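Side-chain contacts in cytochrome C-type biogenesis protein ccmF (Thermus thermophilus, PDB 6ZMQ), which serves as a membrane-bound heme lyase in cytochrome c maturation, holding a heme b and probably handling heme for attachment to the cytochrome: residues Ala209-Arg214 with Trp290-Val295; Trp77-His82 with Val104-Ala109. All blocks are in the same frame, centred on the assembly; numbering follows the deposited sequence.

How the contacts relate
Contact 2 comes first and is complete before the chain reaches contact 1. Their centres are about 39 Å apart and their nearest atoms about 24 Å, so the two do not touch. Contact 2 sets the end of helix 61-81 against the loop between helices 99-104 and 110-129; contact 1 joins helix 185-213 to helix 288-307. Helix 185-213 thus meets the loop of contact 2 near its start, partly through a hydrogen bond from Trp107, and carries contact 1 in its last turn. Both contacts lie within a helical bundle whose helices are predicted to span the membrane, away from the annotated heme sites.

Contact 1 (Ala209-Arg214 with Trp290-Val295); sequences AAMATR and WNFAFV
Met211 CG lies over one face of the Phe292 ring in a CH-pi contact, 3.5 Å from its centroid and 9° off the normal, while the CB of Ala210 approaches obliquely. With the sulfur included this is a Met-aromatic contact, and it ties the last turn of helix 185-213 to the start of helix 288-307. The sulfur lies over the same face, displaced toward the root of the ring: Met211 SD is 3.8 Å from the centroid and 25° off the normal, with Phe292 CG as its nearest atom. The two side chains run past each other in opposite senses, each reaching toward the other's backbone, which lets a methylene and a sulfur share one aromatic face.

Both residues place CG anti to their own carbonyl carbon, and for Met211 (chi1 -72°) this aims the chain across the gap between the helices. Beyond the sulfur the chain bends, and CE folds back away from the ring. Ala210, the residue before Met211 on helix 185-213, adds its CB, 3.8 Å from Phe292 CE1 and about as far from CZ. All three residues are buried, and no hydrogen bond crosses between 209-214 and 290-295. Trp219 stacks with Phe292, and Leu344 of helix 325-345 touches both Met211 and Phe292, so a third helix and a loop close round the pair. Arg214, with positive phi, marks where helix 185-213 ends; just before it, Thr213 OG1 donates back one turn to Ala209 O at 2.7 Å, from above the carbonyl plane.

Contact 2 (Trp77-His82 with Val104-Ala109); sequences WALLVH and VTPWAA
Leu79 and Thr105 bring the two backbones nearest, their CA atoms 7.6 Å apart, where the end of helix 61-81 packs against a beta turn, Thr105-Ala108, that links helix 99-104 to helix 110-129. On one side the chain leaves helical geometry at His82, whose phi is positive; on the other, the turn is closed by Ala108 N bonding to Thr105 O at 2.8 Å, and Ala109 stands at the N-cap position of the following helix.

One leucine does the work across this junction. Leu79 CD1 rests against the pyrrolidine ring of Pro106, 3.7 Å from CG and equally far from CD, and it also touches the Thr105 side chain, at 3.8 Å from both CB and CG2. The second methyl, Leu79 CD2, meets only the Thr105 side chain among the residues of 104-109, with Thr105 CG2 at 3.7 Å. Thr105 can offer its methyl because CG2 lies anti to the backbone N, while OG1 (chi1 -52°) sits beside that N. With an alanine here in place of Leu79, Pro106 CG and Thr105 CG2 would probably lose their apolar partner, opening a gap between helix end and turn.

The three touching residues are buried, and the contact is apolar. Val89 of helix 87-92 and His93 also touch Leu79, packing the connection between the two segments against it. Trp107 NE1 hydrogen-bonds to Ala187 O of helix 185-213, and Val104 O lies over one face of the Trp107 ring, 3.9 Å above its plane.

Contact 1 (Ala209-Arg214 with Trp290-Val295)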
ATOM      1  N   ALA A 209     -12.733  20.792  -4.242  1.00 40.91           N
ATOM      2  CA  ALA A 209     -13.344  21.958  -3.646  1.00 42.32           C
ATOM      3  C   ALA A 209     -12.556  23.217  -3.979  1.00 46.46           C
ATOM      4  O   ALA A 209     -13.145  24.197  -4.454  1.00 56.71           O
ATOM      5  CB  ALA A 209     -13.432  21.734  -2.151  1.00 44.38           C
ATOM      6  N   ALA A 210     -11.218  23.155  -3.835  1.00 36.99           N
ATOM      7  CA  ALA A 210     -10.370  24.348  -3.883  1.00 38.54           C
ATOM      8  C   ALA A 210     -10.366  24.983  -5.265  1.00 45.03           C
ATOM      9  O   ALA A 210     -10.623  26.188  -5.396  1.00 53.77           O
ATOM     10  CB  ALA A 210      -8.938  24.000  -3.473  1.00 25.74           C
ATOM     11  N   MET A 211     -10.216  24.162  -6.310  1.00 37.63           N
ATOM     12  CA  MET A 211     -10.265  24.624  -7.691  1.00 38.10           C
ATOM     13  C   MET A 211     -11.644  25.109  -8.114  1.00 41.99           C
ATOM     14  O   MET A 211     -11.752  25.794  -9.138  1.00 53.35           O
ATOM     15  CB  MET A 211      -9.842  23.504  -8.648  1.00 39.87           C
ATOM     16  CG  MET A 211      -8.366  23.183  -8.615  1.00 41.30           C
ATOM     17  SD  MET A 211      -7.944  21.555  -9.288  1.00 61.43           S
ATOM     18  CE  MET A 211      -9.353  20.533  -8.832  1.00 63.16           C
ATOM     19  N   ALA A 212     -12.695  24.751  -7.380  1.00 40.25           N
ATOM     20  CA  ALA A 212     -13.983  25.362  -7.644  1.00 41.78           C
ATOM     21  C   ALA A 212     -14.272  26.537  -6.727  1.00 53.93           C
ATOM     22  O   ALA A 212     -15.111  27.378  -7.071  1.00 63.80           O
ATOM     23  CB  ALA A 212     -15.097  24.325  -7.534  1.00 40.13           C
ATOM     24  N   THR A 213     -13.609  26.621  -5.572  1.00 58.57           N
ATOM     25  CA  THR A 213     -13.885  27.709  -4.642  1.00 54.80           C
ATOM     26  C   THR A 213     -12.860  28.827  -4.829  1.00 48.58           C
ATOM     27  O   THR A 213     -12.991  29.910  -4.241  1.00 55.98           O
ATOM     28  CB  THR A 213     -13.922  27.128  -3.213  1.00 61.49           C
ATOM     29  OG1 THR A 213     -14.767  25.974  -3.243  1.00 85.44           O
ATOM     30  CG2 THR A 213     -14.606  28.049  -2.212  1.00 43.95           C
ATOM     31  N   ARG A 214     -11.860  28.571  -5.684  1.00 44.94           N
ATOM     32  CA  ARG A 214     -10.839  29.515  -6.147  1.00 39.54           C
ATOM     33  C   ARG A 214      -9.934  29.997  -5.015  1.00 50.75           C
ATOM     34  O   ARG A 214      -9.346  31.079  -5.091  1.00 67.64           O
ATOM     35  CB  ARG A 214     -11.439  30.696  -6.926  1.00 41.90           C
ATOM     36  CG  ARG A 214     -12.169  30.260  -8.186  1.00 56.81           C
ATOM     37  CD  ARG A 214     -13.588  30.798  -8.249  1.00 82.43           C
ATOM     38  NE  ARG A 214     -14.370  30.094  -9.260  1.00 77.24           N
ATOM     39  CZ  ARG A 214     -15.697  30.018  -9.264  1.00 77.58           C
ATOM     40  NH1 ARG A 214     -16.400  30.636  -8.325  1.00 81.97           N
ATOM     41  NH2 ARG A 214     -16.323  29.348 -10.220  1.00 73.70           N
ATOM     42  N   TRP A 290       0.847  21.383  -9.536  1.00 33.18           N
ATOM     43  CA  TRP A 290       1.293  19.999  -9.450  1.00 29.98           C
ATOM     44  C   TRP A 290       0.673  19.286  -8.268  1.00 44.28           C
ATOM     45  O   TRP A 290       0.526  18.065  -8.301  1.00 65.57           O
ATOM     46  CB  TRP A 290       2.816  19.941  -9.361  1.00 26.49           C
ATOM     47  CG  TRP A 290       3.470  20.296 -10.652  1.00 33.39           C
ATOM     48  CD1 TRP A 290       4.317  21.342 -10.864  1.00 31.36           C
ATOM     49  CD2 TRP A 290       3.354  19.610 -11.911  1.00 56.01           C
ATOM     50  NE1 TRP A 290       4.720  21.365 -12.175  1.00 35.08           N
ATOM     51  CE2 TRP A 290       4.145  20.312 -12.838  1.00 53.17           C
ATOM     52  CE3 TRP A 290       2.659  18.470 -12.345  1.00 73.43           C
ATOM     53  CZ2 TRP A 290       4.254  19.920 -14.168  1.00 65.11           C
ATOM     54  CZ3 TRP A 290       2.768  18.087 -13.660  1.00 75.04           C
ATOM     55  CH2 TRP A 290       3.562  18.804 -14.557  1.00 72.13           C
ATOM     56  N   ASN A 291       0.278  20.036  -7.237  1.00 40.71           N
ATOM     57  CA  ASN A 291      -0.368  19.418  -6.092  1.00 28.72           C
ATOM     58  C   ASN A 291      -1.769  18.960  -6.424  1.00 35.67           C
ATOM     59  O   ASN A 291      -2.139  17.840  -6.052  1.00 59.29           O
ATOM     60  CB  ASN A 291      -0.425  20.381  -4.924  1.00 32.41           C
ATOM     61  CG  ASN A 291       0.658  20.128  -3.962  1.00 40.09           C
ATOM     62  OD1 ASN A 291       0.835  18.996  -3.543  1.00 36.22           O
ATOM     63  ND2 ASN A 291       1.405  21.167  -3.594  1.00 46.38           N
ATOM     64  N   PHE A 292      -2.530  19.801  -7.142  1.00 31.00           N
ATOM     65  CA  PHE A 292      -3.853  19.431  -7.641  1.00 32.53           C
ATOM     66  C   PHE A 292      -3.760  18.228  -8.578  1.00 34.69           C
ATOM     67  O   PHE A 292      -4.524  17.253  -8.430  1.00 37.55           O
ATOM     68  CB  PHE A 292      -4.484  20.620  -8.376  1.00 35.80           C
ATOM     69  CG  PHE A 292      -4.986  21.725  -7.478  1.00 35.68           C
ATOM     70  CD1 PHE A 292      -5.661  21.435  -6.298  1.00 43.12           C
ATOM     71  CD2 PHE A 292      -4.831  23.057  -7.847  1.00 29.32           C
ATOM     72  CE1 PHE A 292      -6.143  22.454  -5.479  1.00 41.20           C
ATOM     73  CE2 PHE A 292      -5.273  24.080  -7.016  1.00 36.40           C
ATOM     74  CZ  PHE A 292      -5.942  23.774  -5.831  1.00 42.76           C
ATOM     75  N   ALA A 293      -2.776  18.262  -9.499  1.00 25.94           N
ATOM     76  CA  ALA A 293      -2.528  17.148 -10.418  1.00 22.77           C
ATOM     77  C   ALA A 293      -2.180  15.861  -9.673  1.00 28.98           C
ATOM     78  O   ALA A 293      -2.751  14.797  -9.950  1.00 39.25           O
ATOM     79  CB  ALA A 293      -1.408  17.517 -11.393  1.00 22.58           C
ATOM     80  N   PHE A 294      -1.291  15.954  -8.678  1.00 30.71           N
ATOM     81  CA  PHE A 294      -0.810  14.762  -7.997  1.00 26.25           C
ATOM     82  C   PHE A 294      -1.864  14.168  -7.074  1.00 29.48           C
ATOM     83  O   PHE A 294      -1.943  12.943  -6.957  1.00 37.34           O
ATOM     84  CB  PHE A 294       0.474  15.058  -7.227  1.00 26.57           C
ATOM     85  CG  PHE A 294       1.702  15.107  -8.092  1.00 30.71           C
ATOM     86  CD1 PHE A 294       1.779  14.334  -9.240  1.00 34.22           C
ATOM     87  CD2 PHE A 294       2.789  15.901  -7.747  1.00 39.87           C
ATOM     88  CE1 PHE A 294       2.906  14.373 -10.050  1.00 44.53           C
ATOM     89  CE2 PHE A 294       3.924  15.945  -8.550  1.00 48.08           C
ATOM     90  CZ  PHE A 294       3.979  15.179  -9.703  1.00 48.35           C
ATOM     91  N   VAL A 295      -2.686  14.995  -6.417  1.00 24.61           N
ATOM     92  CA  VAL A 295      -3.702  14.417  -5.536  1.00 35.21           C
ATOM     93  C   VAL A 295      -4.832  13.792  -6.356  1.00 50.20           C
ATOM     94  O   VAL A 295      -5.367  12.742  -5.973  1.00 63.12           O
ATOM     95  CB  VAL A 295      -4.221  15.441  -4.501  1.00 35.74           C
ATOM     96  CG1 VAL A 295      -4.959  16.580  -5.131  1.00 30.26           C
ATOM     97  CG2 VAL A 295      -5.067  14.753  -3.404  1.00 38.08           C
TER

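Contact 2 (Trp77-His82 with Val104-Ala109)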
ATOM      1  N   TRP A  77     -22.511 -10.499  12.095  1.00 46.98           N
ATOM      2  CA  TRP A  77     -23.612 -11.233  12.711  1.00 52.92           C
ATOM      3  C   TRP A  77     -23.899 -12.539  11.982  1.00 48.91           C
ATOM      4  O   TRP A  77     -23.962 -13.600  12.606  1.00 44.50           O
ATOM      5  CB  TRP A  77     -24.836 -10.300  12.716  1.00 62.91           C
ATOM      6  CG  TRP A  77     -26.113 -10.683  13.454  1.00 72.49           C
ATOM      7  CD1 TRP A  77     -26.671 -11.928  13.602  1.00 74.98           C
ATOM      8  CD2 TRP A  77     -27.008  -9.773  14.105  1.00 70.99           C
ATOM      9  NE1 TRP A  77     -27.847 -11.844  14.306  1.00 77.96           N
ATOM     10  CE2 TRP A  77     -28.074 -10.533  14.632  1.00 70.12           C
ATOM     11  CE3 TRP A  77     -27.002  -8.389  14.302  1.00 76.73           C
ATOM     12  CZ2 TRP A  77     -29.123  -9.954  15.342  1.00 67.57           C
ATOM     13  CZ3 TRP A  77     -28.042  -7.815  15.006  1.00 79.07           C
ATOM     14  CH2 TRP A  77     -29.091  -8.596  15.517  1.00 71.95           C
ATOM     15  N   ALA A  78     -24.072 -12.471  10.658  1.00 50.17           N
ATOM     16  CA  ALA A  78     -24.386 -13.656   9.860  1.00 52.47           C
ATOM     17  C   ALA A  78     -23.219 -14.635   9.825  1.00 54.05           C
ATOM     18  O   ALA A  78     -23.415 -15.856   9.842  1.00 52.12           O
ATOM     19  CB  ALA A  78     -24.771 -13.240   8.440  1.00 60.12           C
ATOM     20  N   LEU A  79     -21.994 -14.112   9.775  1.00 55.98           N
ATOM     21  CA  LEU A  79     -20.815 -14.972   9.786  1.00 52.14           C
ATOM     22  C   LEU A  79     -20.583 -15.616  11.148  1.00 61.60           C
ATOM     23  O   LEU A  79     -19.955 -16.678  11.228  1.00 70.12           O
ATOM     24  CB  LEU A  79     -19.607 -14.159   9.340  1.00 43.20           C
ATOM     25  CG  LEU A  79     -19.521 -14.326   7.833  1.00 44.99           C
ATOM     26  CD1 LEU A  79     -18.773 -13.226   7.182  1.00 51.45           C
ATOM     27  CD2 LEU A  79     -18.803 -15.610   7.607  1.00 47.68           C
ATOM     28  N   LEU A  80     -21.081 -15.007  12.221  1.00 50.87           N
ATOM     29  CA  LEU A  80     -20.936 -15.597  13.543  1.00 48.22           C
ATOM     30  C   LEU A  80     -22.044 -16.591  13.870  1.00 60.55           C
ATOM     31  O   LEU A  80     -21.768 -17.626  14.490  1.00 58.02           O
ATOM     32  CB  LEU A  80     -20.895 -14.492  14.604  1.00 44.35           C
ATOM     33  CG  LEU A  80     -19.540 -14.121  15.207  1.00 40.99           C
ATOM     34  CD1 LEU A  80     -18.576 -13.641  14.142  1.00 48.49           C
ATOM     35  CD2 LEU A  80     -19.752 -13.036  16.245  1.00 45.23           C
ATOM     36  N   VAL A  81     -23.286 -16.330  13.438  1.00 68.04           N
ATOM     37  CA  VAL A  81     -24.399 -17.223  13.753  1.00 70.63           C
ATOM     38  C   VAL A  81     -24.489 -18.401  12.799  1.00 79.29           C
ATOM     39  O   VAL A  81     -25.364 -19.261  12.989  1.00 79.63           O
ATOM     40  CB  VAL A  81     -25.771 -16.511  13.735  1.00 67.75           C
ATOM     41  CG1 VAL A  81     -25.817 -15.379  14.759  1.00 62.04           C
ATOM     42  CG2 VAL A  81     -26.142 -16.047  12.327  1.00 68.11           C
ATOM     43  N   HIS A  82     -23.621 -18.447  11.773  1.00 81.87           N
ATOM     44  CA  HIS A  82     -23.500 -19.533  10.789  1.00 82.71           C
ATOM     45  C   HIS A  82     -24.801 -19.741  10.017  1.00 67.72           C
ATOM     46  O   HIS A  82     -25.226 -20.869   9.756  1.00 66.74           O
ATOM     47  CB  HIS A  82     -23.003 -20.824  11.444  1.00 86.46           C
ATOM     48  CG  HIS A  82     -21.810 -20.611  12.320  1.00 84.08           C
ATOM     49  ND1 HIS A  82     -20.736 -19.836  11.936  1.00 80.33           N
ATOM     50  CD2 HIS A  82     -21.536 -21.034  13.577  1.00 81.80           C
ATOM     51  CE1 HIS A  82     -19.843 -19.812  12.908  1.00 78.15           C
ATOM     52  NE2 HIS A  82     -20.303 -20.531  13.916  1.00 84.86           N
ATOM     53  N   VAL A 104     -12.546 -11.815   9.727  1.00 51.76           N
ATOM     54  CA  VAL A 104     -11.906 -11.249   8.546  1.00 47.42           C
ATOM     55  C   VAL A 104     -12.454 -11.850   7.256  1.00 40.33           C
ATOM     56  O   VAL A 104     -12.001 -11.489   6.163  1.00 51.13           O
ATOM     57  CB  VAL A 104     -10.378 -11.383   8.619  1.00 47.10           C
ATOM     58  CG1 VAL A 104      -9.855 -10.844   9.949  1.00 47.45           C
ATOM     59  CG2 VAL A 104      -9.936 -12.823   8.392  1.00 50.83           C
ATOM     60  N   THR A 105     -13.440 -12.735   7.354  1.00 28.28           N
ATOM     61  CA  THR A 105     -14.335 -13.083   6.246  1.00 37.48           C
ATOM     62  C   THR A 105     -15.261 -11.940   5.769  1.00 41.34           C
ATOM     63  O   THR A 105     -15.508 -11.884   4.554  1.00 47.44           O
ATOM     64  CB  THR A 105     -15.149 -14.328   6.634  1.00 51.64           C
ATOM     65  OG1 THR A 105     -14.245 -15.345   7.065  1.00 62.00           O
ATOM     66  CG2 THR A 105     -15.872 -14.938   5.444  1.00 46.80           C
ATOM     67  N   PRO A 106     -15.759 -10.985   6.588  1.00 39.30           N
ATOM     68  CA  PRO A 106     -16.541  -9.869   6.001  1.00 41.32           C
ATOM     69  C   PRO A 106     -15.803  -8.918   5.054  1.00 55.63           C
ATOM     70  O   PRO A 106     -16.411  -7.929   4.648  1.00 69.22           O
ATOM     71  CB  PRO A 106     -17.026  -9.092   7.234  1.00 35.72           C
ATOM     72  CG  PRO A 106     -17.171 -10.082   8.216  1.00 44.23           C
ATOM     73  CD  PRO A 106     -15.982 -10.950   8.057  1.00 42.14           C
ATOM     74  N   TRP A 107     -14.533  -9.156   4.693  1.00 57.90           N
ATOM     75  CA  TRP A 107     -13.974  -8.565   3.484  1.00 44.70           C
ATOM     76  C   TRP A 107     -13.208  -9.592   2.650  1.00 42.33           C
ATOM     77  O   TRP A 107     -12.272  -9.217   1.935  1.00 35.76           O
ATOM     78  CB  TRP A 107     -13.102  -7.337   3.830  1.00 32.79           C
ATOM     79  CG  TRP A 107     -11.905  -7.573   4.700  1.00 26.04           C
ATOM     80  CD1 TRP A 107     -10.650  -7.927   4.296  1.00 34.86           C
ATOM     81  CD2 TRP A 107     -11.843  -7.452   6.129  1.00 33.13           C
ATOM     82  NE1 TRP A 107      -9.814  -8.037   5.381  1.00 44.15           N
ATOM     83  CE2 TRP A 107     -10.525  -7.756   6.518  1.00 40.78           C
ATOM     84  CE3 TRP A 107     -12.776  -7.126   7.119  1.00 40.69           C
ATOM     85  CZ2 TRP A 107     -10.120  -7.740   7.852  1.00 48.38           C
ATOM     86  CZ3 TRP A 107     -12.371  -7.111   8.447  1.00 44.47           C
ATOM     87  CH2 TRP A 107     -11.056  -7.416   8.794  1.00 52.13           C
ATOM     88  N   ALA A 108     -13.606 -10.871   2.702  1.00 40.38           N
ATOM     89  CA  ALA A 108     -12.856 -11.938   2.032  1.00 47.40           C
ATOM     90  C   ALA A 108     -12.987 -11.864   0.512  1.00 60.31           C
ATOM     91  O   ALA A 108     -11.988 -11.710  -0.202  1.00 70.34           O
ATOM     92  CB  ALA A 108     -13.309 -13.310   2.539  1.00 51.14           C
ATOM     93  N   ALA A 109     -14.204 -11.999  -0.009  1.00 56.34           N
ATOM     94  CA  ALA A 109     -14.419 -11.800  -1.434  1.00 60.32           C
ATOM     95  C   ALA A 109     -14.951 -10.387  -1.679  1.00 60.12           C
ATOM     96  O   ALA A 109     -14.792  -9.495  -0.846  1.00 63.75           O
ATOM     97  CB  ALA A 109     -15.336 -12.877  -2.006  1.00 62.35           C
TER